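PDB 4B4H: beta-1,4-exocellulase, which cleaves the beta-1,4-glucosidic linkages of cellulose as a family 6 cellobiohydrolase, the chain here being its catalytic domain. Local coordinates for residues A[1-6]-A[126-131]; A[11-16]-A[75-80]; A[116-121]-A[172-177]; A[200-205]-A[271-276]. All blocks are in the same frame, centred on the assembly; numbering follows the deposited sequence.

Contact 1: residues A[1-6]-A[126-131]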
loop_
_atom_site.group_PDB
_atom_site.type_symbol
_atom_site.label_atom_id
_atom_site.label_comp_id
_atom_site.label_asym_id
_atom_site.label_seq_id
_atom_site.Cartn_x
_atom_site.Cartn_y
_atom_site.Cartn_z
ATOM N N GLU A 1 -5.099 24.818 5.829
ATOM C CA GLU A 1 -5.490 24.737 4.392
ATOM C C GLU A 1 -4.700 23.650 3.691
ATOM O O GLU A 1 -5.205 22.537 3.490
ATOM C CB GLU A 1 -5.284 26.086 3.688
ATOM C CG GLU A 1 -6.408 27.083 3.920
ATOM C CD GLU A 1 -6.703 27.296 5.392
ATOM O OE1 GLU A 1 -5.745 27.423 6.189
ATOM O OE2 GLU A 1 -7.897 27.325 5.752
ATOM N N LYS A 2 -3.456 23.970 3.340
ATOM C CA LYS A 2 -2.618 23.106 2.514
ATOM C C LYS A 2 -3.277 23.010 1.140
ATOM O O LYS A 2 -4.494 23.171 1.024
ATOM C CB LYS A 2 -2.444 21.717 3.158
ATOM C CG LYS A 2 -2.057 21.764 4.633
ATOM C CD LYS A 2 -1.779 20.394 5.238
ATOM C CE LYS A 2 -1.625 20.519 6.751
ATOM N NZ LYS A 2 -1.136 19.293 7.456
ATOM N N VAL A 3 -2.489 22.763 0.099
ATOM C CA VAL A 3 -3.056 22.628 -1.246
ATOM C C VAL A 3 -4.086 21.491 -1.341
ATOM O O VAL A 3 -4.022 20.498 -0.603
ATOM C CB VAL A 3 -1.975 22.497 -2.344
ATOM C CG1 VAL A 3 -1.172 23.784 -2.437
ATOM C CG2 VAL A 3 -1.053 21.323 -2.071
ATOM N N ASP A 4 -5.044 21.673 -2.244
ATOM C CA ASP A 4 -6.113 20.715 -2.516
ATOM C C ASP A 4 -5.573 19.335 -2.901
ATOM O O ASP A 4 -6.158 18.310 -2.558
ATOM C CB ASP A 4 -6.985 21.271 -3.652
ATOM C CG ASP A 4 -8.244 20.453 -3.899
ATOM O OD1 ASP A 4 -9.193 20.553 -3.097
ATOM O OD2 ASP A 4 -8.306 19.729 -4.923
ATOM N N ASN A 5 -4.452 19.320 -3.609
ATOM C CA ASN A 5 -3.853 18.098 -4.106
ATOM C C ASN A 5 -2.354 18.312 -4.116
ATOM O O ASN A 5 -1.840 19.079 -4.920
ATOM C CB ASN A 5 -4.354 17.806 -5.522
ATOM C CG ASN A 5 -3.821 16.499 -6.078
ATOM O OD1 ASN A 5 -2.891 15.892 -5.520
ATOM N ND2 ASN A 5 -4.396 16.065 -7.191
ATOM N N PRO A 6 -1.636 17.664 -3.192
ATOM C CA PRO A 6 -0.210 17.983 -3.116
ATOM C C PRO A 6 0.587 17.569 -4.351
ATOM O O PRO A 6 1.689 18.067 -4.558
ATOM C CB PRO A 6 0.272 17.203 -1.884
ATOM C CG PRO A 6 -0.793 16.171 -1.624
ATOM C CD PRO A 6 -2.071 16.784 -2.091
ATOM N N ASN A 126 7.443 25.336 -0.672
ATOM C CA ASN A 126 7.152 24.570 -1.874
ATOM C C ASN A 126 7.472 23.077 -1.770
ATOM O O ASN A 126 7.393 22.366 -2.764
ATOM C CB ASN A 126 7.822 25.216 -3.107
ATOM C CG ASN A 126 6.959 26.306 -3.749
ATOM O OD1 ASN A 126 5.732 26.307 -3.618
ATOM N ND2 ASN A 126 7.600 27.225 -4.469
ATOM N N LEU A 127 7.842 22.603 -0.576
ATOM C CA LEU A 127 7.996 21.168 -0.348
ATOM C C LEU A 127 6.702 20.589 0.207
ATOM O O LEU A 127 6.160 21.094 1.188
ATOM C CB LEU A 127 9.152 20.862 0.609
ATOM C CG LEU A 127 9.433 19.381 0.886
ATOM C CD1 LEU A 127 9.877 18.654 -0.370
ATOM C CD2 LEU A 127 10.445 19.248 2.007
ATOM N N ARG A 128 6.224 19.519 -0.419
ATOM C CA ARG A 128 5.007 18.851 0.031
ATOM C C ARG A 128 5.416 17.459 0.480
ATOM O O ARG A 128 6.038 16.715 -0.287
ATOM C CB ARG A 128 3.989 18.813 -1.115
ATOM C CG ARG A 128 3.369 20.170 -1.422
ATOM C CD ARG A 128 3.258 20.362 -2.914
ATOM N NE ARG A 128 2.860 21.722 -3.268
ATOM C CZ ARG A 128 2.205 22.027 -4.384
ATOM N NH1 ARG A 128 1.858 21.061 -5.235
ATOM N NH2 ARG A 128 1.890 23.286 -4.652
ATOM N N ILE A 129 5.140 17.137 1.746
ATOM C CA ILE A 129 5.447 15.818 2.271
ATOM C C ILE A 129 4.123 15.086 2.364
ATOM O O ILE A 129 3.277 15.456 3.156
ATOM C CB ILE A 129 6.097 15.891 3.669
ATOM C CG1 ILE A 129 7.362 16.759 3.639
ATOM C CG2 ILE A 129 6.447 14.504 4.202
ATOM C CD1 ILE A 129 8.034 16.914 4.990
ATOM N N VAL A 130 3.953 14.069 1.520
ATOM C CA VAL A 130 2.790 13.192 1.576
ATOM C C VAL A 130 3.222 12.009 2.441
ATOM O O VAL A 130 4.206 11.360 2.119
ATOM C CB VAL A 130 2.393 12.705 0.166
ATOM C CG1 VAL A 130 1.353 11.604 0.248
ATOM C CG2 VAL A 130 1.870 13.860 -0.668
ATOM N N ALA A 131 2.522 11.810 3.570
ATOM C CA ALA A 131 2.834 10.755 4.533
ATOM C C ALA A 131 1.792 9.654 4.424
ATOM O O ALA A 131 0.577 9.910 4.537
ATOM C CB ALA A 131 2.851 11.332 5.942
#

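Contact 2: residues A[11-16]-A[75-80]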
loop_
_atom_site.group_PDB
_atom_site.type_symbol
_atom_site.label_atom_id
_atom_site.label_comp_id
_atom_site.label_asym_id
_atom_site.label_seq_id
_atom_site.Cartn_x
_atom_site.Cartn_y
_atom_site.Cartn_z
ATOM N N LYS A 11 6.737 18.902 -9.017
ATOM C CA LYS A 11 7.710 17.877 -9.371
ATOM C C LYS A 11 7.634 16.766 -8.318
ATOM O O LYS A 11 7.232 17.016 -7.179
ATOM C CB LYS A 11 9.133 18.451 -9.379
ATOM C CG LYS A 11 9.553 19.182 -10.652
ATOM C CD LYS A 11 9.505 20.688 -10.463
ATOM C CE LYS A 11 10.754 21.365 -11.006
ATOM N NZ LYS A 11 10.575 22.828 -11.235
ATOM N N LEU A 12 8.019 15.554 -8.687
ATOM C CA LEU A 12 8.042 14.451 -7.732
ATOM C C LEU A 12 9.473 14.038 -7.381
ATOM O O LEU A 12 10.339 13.949 -8.248
ATOM C CB LEU A 12 7.234 13.242 -8.241
ATOM C CG LEU A 12 5.916 13.490 -9.002
ATOM C CD1 LEU A 12 5.368 12.179 -9.566
ATOM C CD2 LEU A 12 4.863 14.216 -8.164
ATOM N N TYR A 13 9.702 13.779 -6.093
ATOM C CA TYR A 13 10.999 13.305 -5.594
ATOM C C TYR A 13 11.488 12.058 -6.333
ATOM O O TYR A 13 10.700 11.152 -6.585
ATOM C CB TYR A 13 10.879 12.957 -4.106
ATOM C CG TYR A 13 12.174 12.541 -3.455
ATOM C CD1 TYR A 13 13.244 13.426 -3.377
ATOM C CD2 TYR A 13 12.344 11.252 -2.935
ATOM C CE1 TYR A 13 14.435 13.061 -2.783
ATOM C CE2 TYR A 13 13.539 10.873 -2.332
ATOM C CZ TYR A 13 14.589 11.791 -2.275
ATOM O OH TYR A 13 15.795 11.484 -1.682
ATOM N N VAL A 14 12.783 12.008 -6.648
ATOM C CA VAL A 14 13.414 10.773 -7.150
ATOM C C VAL A 14 14.447 10.316 -6.117
ATOM O O VAL A 14 15.380 11.051 -5.779
ATOM C CB VAL A 14 14.061 10.945 -8.554
ATOM C CG1 VAL A 14 14.656 9.635 -9.059
ATOM C CG2 VAL A 14 13.030 11.444 -9.556
ATOM N N ASN A 15 14.277 9.102 -5.609
ATOM C CA ASN A 15 15.153 8.589 -4.561
ATOM C C ASN A 15 16.442 8.106 -5.195
ATOM O O ASN A 15 16.425 7.123 -5.949
ATOM C CB ASN A 15 14.462 7.463 -3.789
ATOM C CG ASN A 15 15.338 6.855 -2.702
ATOM O OD1 ASN A 15 16.527 7.164 -2.598
ATOM N ND2 ASN A 15 14.759 5.974 -1.899
ATOM N N PRO A 16 17.567 8.802 -4.912
ATOM C CA PRO A 16 18.822 8.470 -5.590
ATOM C C PRO A 16 19.262 7.040 -5.287
ATOM O O PRO A 16 19.798 6.367 -6.161
ATOM C CB PRO A 16 19.837 9.450 -4.983
ATOM C CG PRO A 16 19.037 10.481 -4.259
ATOM C CD PRO A 16 17.772 9.795 -3.841
ATOM N N LEU A 75 7.509 20.654 -4.975
ATOM C CA LEU A 75 7.945 19.267 -5.139
ATOM C C LEU A 75 7.352 18.411 -4.024
ATOM O O LEU A 75 7.155 18.903 -2.911
ATOM C CB LEU A 75 9.484 19.154 -5.160
ATOM C CG LEU A 75 10.049 17.740 -5.422
ATOM C CD1 LEU A 75 11.272 17.751 -6.331
ATOM C CD2 LEU A 75 10.369 17.025 -4.112
ATOM N N THR A 76 7.136 17.127 -4.335
ATOM C CA THR A 76 6.394 16.206 -3.498
ATOM C C THR A 76 7.195 14.929 -3.275
ATOM O O THR A 76 7.612 14.256 -4.227
ATOM C CB THR A 76 5.028 15.924 -4.143
ATOM O OG1 THR A 76 4.342 17.167 -4.279
ATOM C CG2 THR A 76 4.180 14.980 -3.292
ATOM N N ILE A 77 7.431 14.638 -1.996
ATOM C CA ILE A 77 8.116 13.418 -1.535
ATOM C C ILE A 77 7.146 12.601 -0.685
ATOM O O ILE A 77 6.440 13.139 0.173
ATOM C CB ILE A 77 9.414 13.707 -0.724
ATOM C CG1 ILE A 77 10.122 12.399 -0.328
ATOM C CG2 ILE A 77 9.112 14.541 0.524
ATOM C CD1 ILE A 77 11.499 12.557 0.289
ATOM N N GLN A 78 7.157 11.311 -0.910
ATOM C CA GLN A 78 6.268 10.460 -0.177
ATOM C C GLN A 78 7.057 9.702 0.903
ATOM O O GLN A 78 8.032 9.245 0.658
ATOM C CB GLN A 78 5.581 9.467 -1.125
ATOM C CG GLN A 78 4.766 10.055 -2.248
ATOM C CD GLN A 78 4.488 9.040 -3.305
ATOM O OE1 GLN A 78 5.195 8.906 -4.231
ATOM N NE2 GLN A 78 3.443 8.336 -3.132
ATOM N N VAL A 79 6.557 9.719 2.104
ATOM C CA VAL A 79 7.213 9.074 3.238
ATOM C C VAL A 79 6.227 8.067 3.834
ATOM O O VAL A 79 5.111 8.435 4.177
ATOM C CB VAL A 79 7.606 10.121 4.320
ATOM C CG1 VAL A 79 8.061 9.429 5.597
ATOM C CG2 VAL A 79 8.711 11.065 3.846
ATOM N N VAL A 80 6.641 6.807 3.989
ATOM C CA VAL A 80 5.740 5.789 4.559
ATOM C C VAL A 80 6.019 5.660 6.044
ATOM O O VAL A 80 7.155 5.426 6.426
ATOM C CB VAL A 80 5.909 4.408 3.889
ATOM C CG1 VAL A 80 4.743 3.523 4.273
ATOM C CG2 VAL A 80 5.940 4.542 2.367
#

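Contact 3: residues A[116-121]-A[172-177]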
loop_
_atom_site.group_PDB
_atom_site.type_symbol
_atom_site.label_atom_id
_atom_site.label_comp_id
_atom_site.label_asym_id
_atom_site.label_seq_id
_atom_site.Cartn_x
_atom_site.Cartn_y
_atom_site.Cartn_z
ATOM N N ASP A 116 9.685 15.971 14.482
ATOM C CA ASP A 116 10.744 16.962 14.706
ATOM C C ASP A 116 11.526 17.288 13.436
ATOM O O ASP A 116 11.866 18.442 13.202
ATOM C CB ASP A 116 11.698 16.510 15.818
ATOM C CG ASP A 116 11.038 16.447 17.179
ATOM O OD1 ASP A 116 9.973 17.079 17.392
ATOM O OD2 ASP A 116 11.596 15.740 18.060
ATOM N N ILE A 117 11.781 16.281 12.606
ATOM C CA ILE A 117 12.456 16.526 11.330
ATOM C C ILE A 117 11.540 17.219 10.314
ATOM O O ILE A 117 11.954 18.156 9.625
ATOM C CB ILE A 117 13.038 15.241 10.715
ATOM C CG1 ILE A 117 14.107 14.648 11.642
ATOM C CG2 ILE A 117 13.601 15.516 9.323
ATOM C CD1 ILE A 117 14.606 13.287 11.205
ATOM N N MET A 118 10.286 16.784 10.224
ATOM C CA MET A 118 9.383 17.405 9.251
ATOM C C MET A 118 9.106 18.868 9.589
ATOM O O MET A 118 8.982 19.711 8.697
ATOM C CB MET A 118 8.098 16.591 9.091
ATOM C CG MET A 118 8.397 15.207 8.530
ATOM S SD MET A 118 6.908 14.268 8.245
ATOM C CE MET A 118 7.548 12.798 7.447
ATOM N N TRP A 119 9.023 19.167 10.879
ATOM C CA TRP A 119 8.841 20.539 11.314
ATOM C C TRP A 119 9.937 21.418 10.785
ATOM O O TRP A 119 9.659 22.501 10.295
ATOM C CB TRP A 119 8.754 20.631 12.834
ATOM C CG TRP A 119 7.345 20.619 13.360
ATOM C CD1 TRP A 119 6.738 19.647 14.149
ATOM C CD2 TRP A 119 6.318 21.653 13.169
ATOM N NE1 TRP A 119 5.441 19.985 14.438
ATOM C CE2 TRP A 119 5.121 21.182 13.881
ATOM C CE3 TRP A 119 6.261 22.869 12.484
ATOM C CZ2 TRP A 119 3.949 21.914 13.904
ATOM C CZ3 TRP A 119 5.079 23.606 12.532
ATOM C CH2 TRP A 119 3.946 23.135 13.215
ATOM N N ASP A 120 11.192 20.976 10.868
ATOM C CA ASP A 120 12.294 21.788 10.357
ATOM C C ASP A 120 11.977 22.208 8.935
ATOM O O ASP A 120 12.049 23.392 8.589
ATOM C CB ASP A 120 13.608 21.013 10.349
ATOM C CG ASP A 120 14.120 20.703 11.742
ATOM O OD1 ASP A 120 13.805 21.450 12.694
ATOM O OD2 ASP A 120 14.846 19.701 11.878
ATOM N N PHE A 121 11.582 21.228 8.127
ATOM C CA PHE A 121 11.364 21.447 6.706
ATOM C C PHE A 121 10.113 22.258 6.325
ATOM O O PHE A 121 9.955 22.647 5.170
ATOM C CB PHE A 121 11.490 20.113 5.956
ATOM C CG PHE A 121 12.908 19.593 5.915
ATOM C CD1 PHE A 121 13.438 18.855 6.977
ATOM C CD2 PHE A 121 13.742 19.896 4.837
ATOM C CE1 PHE A 121 14.752 18.404 6.946
ATOM C CE2 PHE A 121 15.057 19.458 4.806
ATOM C CZ PHE A 121 15.563 18.699 5.854
ATOM N N ARG A 172 -2.274 13.386 14.290
ATOM C CA ARG A 172 -2.170 14.685 14.937
ATOM C C ARG A 172 -0.770 15.293 14.828
ATOM O O ARG A 172 -0.619 16.482 14.535
ATOM C CB ARG A 172 -2.575 14.613 16.409
ATOM C CG ARG A 172 -2.284 15.921 17.146
ATOM C CD ARG A 172 -3.050 16.066 18.458
ATOM N NE ARG A 172 -2.738 14.986 19.402
ATOM C CZ ARG A 172 -1.693 14.953 20.224
ATOM N NH1 ARG A 172 -0.798 15.955 20.277
ATOM N NH2 ARG A 172 -1.555 13.882 21.020
ATOM N N LYS A 173 0.247 14.498 15.133
ATOM C CA LYS A 173 1.616 15.004 15.187
ATOM C C LYS A 173 2.090 15.471 13.822
ATOM O O LYS A 173 2.706 16.535 13.692
ATOM C CB LYS A 173 2.570 13.941 15.750
ATOM C CG LYS A 173 2.506 13.680 17.260
ATOM C CD LYS A 173 2.698 14.903 18.150
ATOM C CE LYS A 173 4.108 15.474 18.110
ATOM N NZ LYS A 173 4.298 16.501 19.174
ATOM N N LEU A 174 1.800 14.677 12.801
ATOM C CA LEU A 174 2.226 15.011 11.456
ATOM C C LEU A 174 1.230 15.994 10.854
ATOM O O LEU A 174 1.619 16.905 10.145
ATOM C CB LEU A 174 2.378 13.755 10.596
ATOM C CG LEU A 174 3.295 12.651 11.140
ATOM C CD1 LEU A 174 3.518 11.578 10.082
ATOM C CD2 LEU A 174 4.628 13.206 11.635
ATOM N N GLY A 175 -0.051 15.821 11.176
ATOM C CA GLY A 175 -1.097 16.716 10.653
ATOM C C GLY A 175 -0.993 18.165 11.089
ATOM O O GLY A 175 -1.465 19.059 10.376
ATOM N N GLU A 176 -0.423 18.420 12.262
ATOM C CA GLU A 176 -0.202 19.816 12.675
ATOM C C GLU A 176 0.764 20.545 11.716
ATOM O O GLU A 176 0.597 21.752 11.453
ATOM C CB GLU A 176 0.279 19.887 14.126
ATOM C CG GLU A 176 -0.834 19.604 15.122
ATOM C CD GLU A 176 -0.334 19.228 16.508
ATOM O OE1 GLU A 176 0.886 19.187 16.721
ATOM O OE2 GLU A 176 -1.177 18.972 17.393
ATOM N N ILE A 177 1.732 19.801 11.175
ATOM C CA ILE A 177 2.836 20.351 10.368
ATOM C C ILE A 177 2.274 20.893 9.034
ATOM O O ILE A 177 1.555 20.189 8.320
ATOM C CB ILE A 177 3.932 19.269 10.162
ATOM C CG1 ILE A 177 4.271 18.611 11.517
ATOM C CG2 ILE A 177 5.191 19.832 9.524
ATOM C CD1 ILE A 177 5.429 17.639 11.518
HETATM O O HOH W 1 3.555 18.221 15.694
#

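Contact 4: residues A[200-205]-A[271-276]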
loop_
_atom_site.group_PDB
_atom_site.type_symbol
_atom_site.label_atom_id
_atom_site.label_comp_id
_atom_site.label_asym_id
_atom_site.label_seq_id
_atom_site.Cartn_x
_atom_site.Cartn_y
_atom_site.Cartn_z
ATOM N N PRO A 200 -17.762 -1.402 8.055
ATOM C CA PRO A 200 -16.978 -1.546 9.290
ATOM C C PRO A 200 -15.570 -0.923 9.225
ATOM O O PRO A 200 -15.107 -0.332 10.209
ATOM C CB PRO A 200 -16.911 -3.061 9.469
ATOM C CG PRO A 200 -18.182 -3.547 8.864
ATOM C CD PRO A 200 -18.388 -2.681 7.657
ATOM N N SER A 201 -14.911 -1.037 8.071
ATOM C CA SER A 201 -13.622 -0.388 7.862
ATOM C C SER A 201 -13.782 1.129 7.917
ATOM O O SER A 201 -12.975 1.816 8.546
ATOM C CB SER A 201 -13.009 -0.809 6.525
ATOM O OG SER A 201 -12.699 -2.187 6.519
ATOM N N VAL A 202 -14.818 1.648 7.258
ATOM C CA VAL A 202 -15.088 3.088 7.263
ATOM C C VAL A 202 -15.213 3.601 8.698
ATOM O O VAL A 202 -14.638 4.642 9.054
ATOM C CB VAL A 202 -16.340 3.445 6.433
ATOM C CG1 VAL A 202 -16.762 4.885 6.666
ATOM C CG2 VAL A 202 -16.092 3.162 4.954
ATOM N N ASP A 203 -15.938 2.842 9.519
ATOM C CA ASP A 203 -16.149 3.195 10.918
ATOM C C ASP A 203 -14.836 3.269 11.685
ATOM O O ASP A 203 -14.624 4.227 12.441
ATOM C CB ASP A 203 -17.102 2.207 11.595
ATOM C CG ASP A 203 -18.527 2.335 11.094
ATOM O OD1 ASP A 203 -18.858 3.374 10.476
ATOM O OD2 ASP A 203 -19.331 1.405 11.329
ATOM N N ILE A 204 -13.969 2.276 11.465
ATOM C CA ILE A 204 -12.670 2.217 12.131
ATOM C C ILE A 204 -11.699 3.310 11.662
ATOM O O ILE A 204 -10.936 3.836 12.464
ATOM C CB ILE A 204 -12.012 0.806 12.094
ATOM C CG1 ILE A 204 -10.990 0.689 13.232
ATOM C CG2 ILE A 204 -11.367 0.489 10.750
ATOM C CD1 ILE A 204 -10.556 -0.712 13.568
ATOM N N PHE A 205 -11.750 3.664 10.379
ATOM C CA PHE A 205 -10.950 4.799 9.899
ATOM C C PHE A 205 -11.326 6.075 10.655
ATOM O O PHE A 205 -10.455 6.862 11.057
ATOM C CB PHE A 205 -11.139 5.005 8.394
ATOM C CG PHE A 205 -10.652 3.858 7.545
ATOM C CD1 PHE A 205 -9.607 3.038 7.972
ATOM C CD2 PHE A 205 -11.218 3.623 6.295
ATOM C CE1 PHE A 205 -9.167 1.990 7.177
ATOM C CE2 PHE A 205 -10.777 2.580 5.491
ATOM C CZ PHE A 205 -9.749 1.762 5.936
ATOM N N GLN A 271 -16.750 8.336 -1.024
ATOM C CA GLN A 271 -18.112 8.770 -0.704
ATOM C C GLN A 271 -18.575 8.299 0.674
ATOM O O GLN A 271 -19.110 9.083 1.450
ATOM C CB GLN A 271 -19.106 8.360 -1.805
ATOM C CG GLN A 271 -18.999 9.166 -3.101
ATOM C CD GLN A 271 -18.699 10.642 -2.878
ATOM O OE1 GLN A 271 -19.337 11.314 -2.056
ATOM N NE2 GLN A 271 -17.713 11.153 -3.602
ATOM N N ALA A 272 -18.344 7.022 0.977
ATOM C CA ALA A 272 -18.666 6.473 2.296
ATOM C C ALA A 272 -17.988 7.261 3.413
ATOM O O ALA A 272 -18.613 7.581 4.424
ATOM C CB ALA A 272 -18.296 5.006 2.374
ATOM N N LEU A 273 -16.718 7.615 3.207
ATOM C CA LEU A 273 -15.941 8.281 4.250
ATOM C C LEU A 273 -16.432 9.691 4.497
ATOM O O LEU A 273 -16.488 10.142 5.637
ATOM C CB LEU A 273 -14.450 8.275 3.913
ATOM C CG LEU A 273 -13.809 6.883 3.954
ATOM C CD1 LEU A 273 -12.627 6.842 2.993
ATOM C CD2 LEU A 273 -13.402 6.440 5.363
ATOM N N ILE A 274 -16.789 10.392 3.426
ATOM C CA ILE A 274 -17.310 11.742 3.575
ATOM C C ILE A 274 -18.636 11.710 4.335
ATOM O O ILE A 274 -18.840 12.517 5.243
ATOM C CB ILE A 274 -17.460 12.468 2.221
ATOM C CG1 ILE A 274 -16.104 12.544 1.509
ATOM C CG2 ILE A 274 -18.018 13.873 2.435
ATOM C CD1 ILE A 274 -16.150 13.258 0.173
ATOM N N ALA A 275 -19.483 10.738 4.000
ATOM C CA ALA A 275 -20.765 10.531 4.684
ATOM C C ALA A 275 -20.581 10.259 6.183
ATOM O O ALA A 275 -21.326 10.783 7.020
ATOM C CB ALA A 275 -21.565 9.421 4.007
ATOM N N LYS A 276 -19.577 9.453 6.511
ATOM C CA LYS A 276 -19.189 9.189 7.898
ATOM C C LYS A 276 -18.736 10.448 8.648
ATOM O O LYS A 276 -18.918 10.553 9.874
ATOM C CB LYS A 276 -18.094 8.118 7.926
ATOM C CG LYS A 276 -17.705 7.611 9.309
ATOM C CD LYS A 276 -18.826 6.845 9.999
ATOM C CE LYS A 276 -18.410 6.464 11.414
ATOM N NZ LYS A 276 -19.513 5.904 12.256
HETATM O O HOH W 2 -16.991 5.059 14.005
#

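Contact 1: residues A[1-6]-A[126-131]
Pro6 and Arg128 are the closest backbone neighbours, their CA atoms 6.2 Å apart, where the irregular N-terminal segment 1-6 passes the start of strand 127-133 without any strand pairing. This strand belongs to the distorted alpha/beta barrel of glycoside hydrolase family 6. Leu127 and Ile129 turn to its outer face, against helix 59-70, whereas Arg128 and Val130 meet the N-terminal segment on the inner face.

Arg128 is long enough to run alongside that segment, from Pro6 to Val3. NH1 donates to Pro6 O over 3.1 Å with an N-H...O angle of 156°, arriving well above the carbonyl plane and not along a lone pair. A bend at chi2 (139°) swings the chain so that CD also lies against Pro6 O, 3.2 Å away. The same NH1 bonds Glu8 O, and Pro6 O has a second donor from strand 75-81, so donor and acceptor each have two partners.

Val3 lays its branched end over one face of the guanidinium, with CG2 4.0 Å above the plane and over its centre. A compact apolar group suits this face, since the arginine's hydrogen-bonding power lies around its rim.

Asp4 is a calcium ligand in a structure of this protein, although no such ion is bound to this chain. Proline, with no N-H to satisfy, fits this buried loop position. Its ring meets the beta-branched Val130 at about a right angle, CG lying 3.7 Å from Val130 CG2.

Contact 2: residues A[11-16]-A[75-80]
Tyr13 N donates to Thr76 O in a bond of 2.8 Å that is almost straight, at 177°, and Thr76 N returns the link with a more bent bond of 2.8 Å to Lys11 O (139°). Thr76 thus bonds with both its backbone groups to the residues flanking Leu12, the pattern of a parallel beta bridge. It joins the short strand 11-12 to strand 75-81 of the family 6 alpha/beta barrel. Two CA-H...O contacts fill the same register, the nearer running from Leu75 CA to Lys11 O at 3.1 Å.

Beyond the backbone, Lys11 and Leu75 share one face of the sheet and Leu12 and Thr76 the other. Leu75 CD1 rests 3.8 Å from Lys11 CB, so the lysine gives its aliphatic root to the packing while its amine goes outward to a salt bridge with Asp73. Threonine serves Thr76 well: beta-branched for a strand, it still has a hydroxyl to give to Pro6 O.

Tyr13, just past the strand, makes the main apolar contact. Tyr13 and Ile77 both hold CG or CG1 opposite their backbone N (chi1 -176° in the tyrosine), and the two side chains run side by side in the same direction. The ring is wedged between the sheet and helix 59-70, touching Ala66 and Gln69 there, and its buried hydroxyl bonds His62 ND1. Ile77 CD1 lies over one ring face in a CH-pi contact, 3.7 Å from the centroid.

Contact 3: residues A[116-121]-A[172-177]
Trp119 and Ile177 form the tight part of this contact. The isoleucine passes its CG1-CD1 branch under the indole, CG1 lying 3.6 Å from the centroid of the five-membered ring and 18° off its normal, a CH-pi contact over the face. With CG1 opposite its carbonyl carbon (chi1 -48°), Ile177 can spread its branches: CD1 reaches Met118 CB at 3.8 Å, and CG2 lies beside the Met118 carbonyl.

The solvent side is looser and is bridged by water. Trp119 NE1 donates to a water lying in the ring plane at its edge, 2.9 Å away, which in turn donates to Lys173 O and, over 3.0 Å, to Glu176 OE1. Tryptophan suits this exposed border, since it offers a broad face inward and an N-H at its edge to the water. A glycine in place of Ile177 would probably open a gap beneath the indole and leave the ring freer to turn away from that water.

Both helices lie in crossover connections outside the barrel: helix 103-121 between strands 75-81 and 127-133, helix 162-175 between strands 127-133 and 180-185. Met118 faces inward onto Val79 and Val180, while Ile117 turns to helix 59-70.

Contact 4: residues A[200-205]-A[271-276]
Lys276 NZ is held by two groups at the surface, Asp203 OD1 and a water. The salt bridge to Asp203 OD1 is 3.2 Å long and weak as a hydrogen bond. The water, also only weakly bonded to the amine, donates to Asp203 O over 3.0 Å, so side chain and backbone of one aspartate serve the same lysine. Lys276 gets there by a bend at chi2 (66°), and its chain crosses the aspartate at about a right angle. An alanine here would probably leave the Asp203 carboxylate without its counter-charge and, with CG gone, uncover part of Val202.

The aliphatic root of the lysine packs on that valine: CB lies 3.7 Å and CG 3.9 Å from Val202 CG1, the two side chains sliding past each other in opposite directions. The helices belong to successive beta-alpha-beta crossovers of the barrel, which share strand 221-224. Their segments approach to 9.8 Å between axes and cross at -51°. Val202 sits at the centre, its methyls splayed so that CG2 meets Ala272 CB at 3.9 Å while CG1 also meets Leu273 CD2. The small alanine lets the valine come close.

Deeper in, Phe205 turns its ring edge to the leucine, and the ring also packs on Leu138 and Ala186. Leu273 CD2 lies in the plane of that ring, 3.7 Å from Phe205 CD2.

Overall arrangement
Contacts 1, 2 and 3 cluster on one side of the barrel, whereas contact 4 stands apart, its centre 23 to 29 Å from theirs. Contact 2 is nested in the loop closed by contact 1, and the two lie on neighbouring strands, 75-81 and 127-133, Leu75 pairing through its backbone with Asn126 and Arg128. Contact 3, 12 Å from contact 1 between centres, alternates with it along the chain and adds the helical layer: Met118 packs on Ile129 and Val79, and Lys2 NZ bonds Gly175 O and Ile177 O. The N-terminal segment thus ties inner strands to outer helices. Contact 4 comes last, packing together helices of two later crossovers of the same catalytic domain without touching the others.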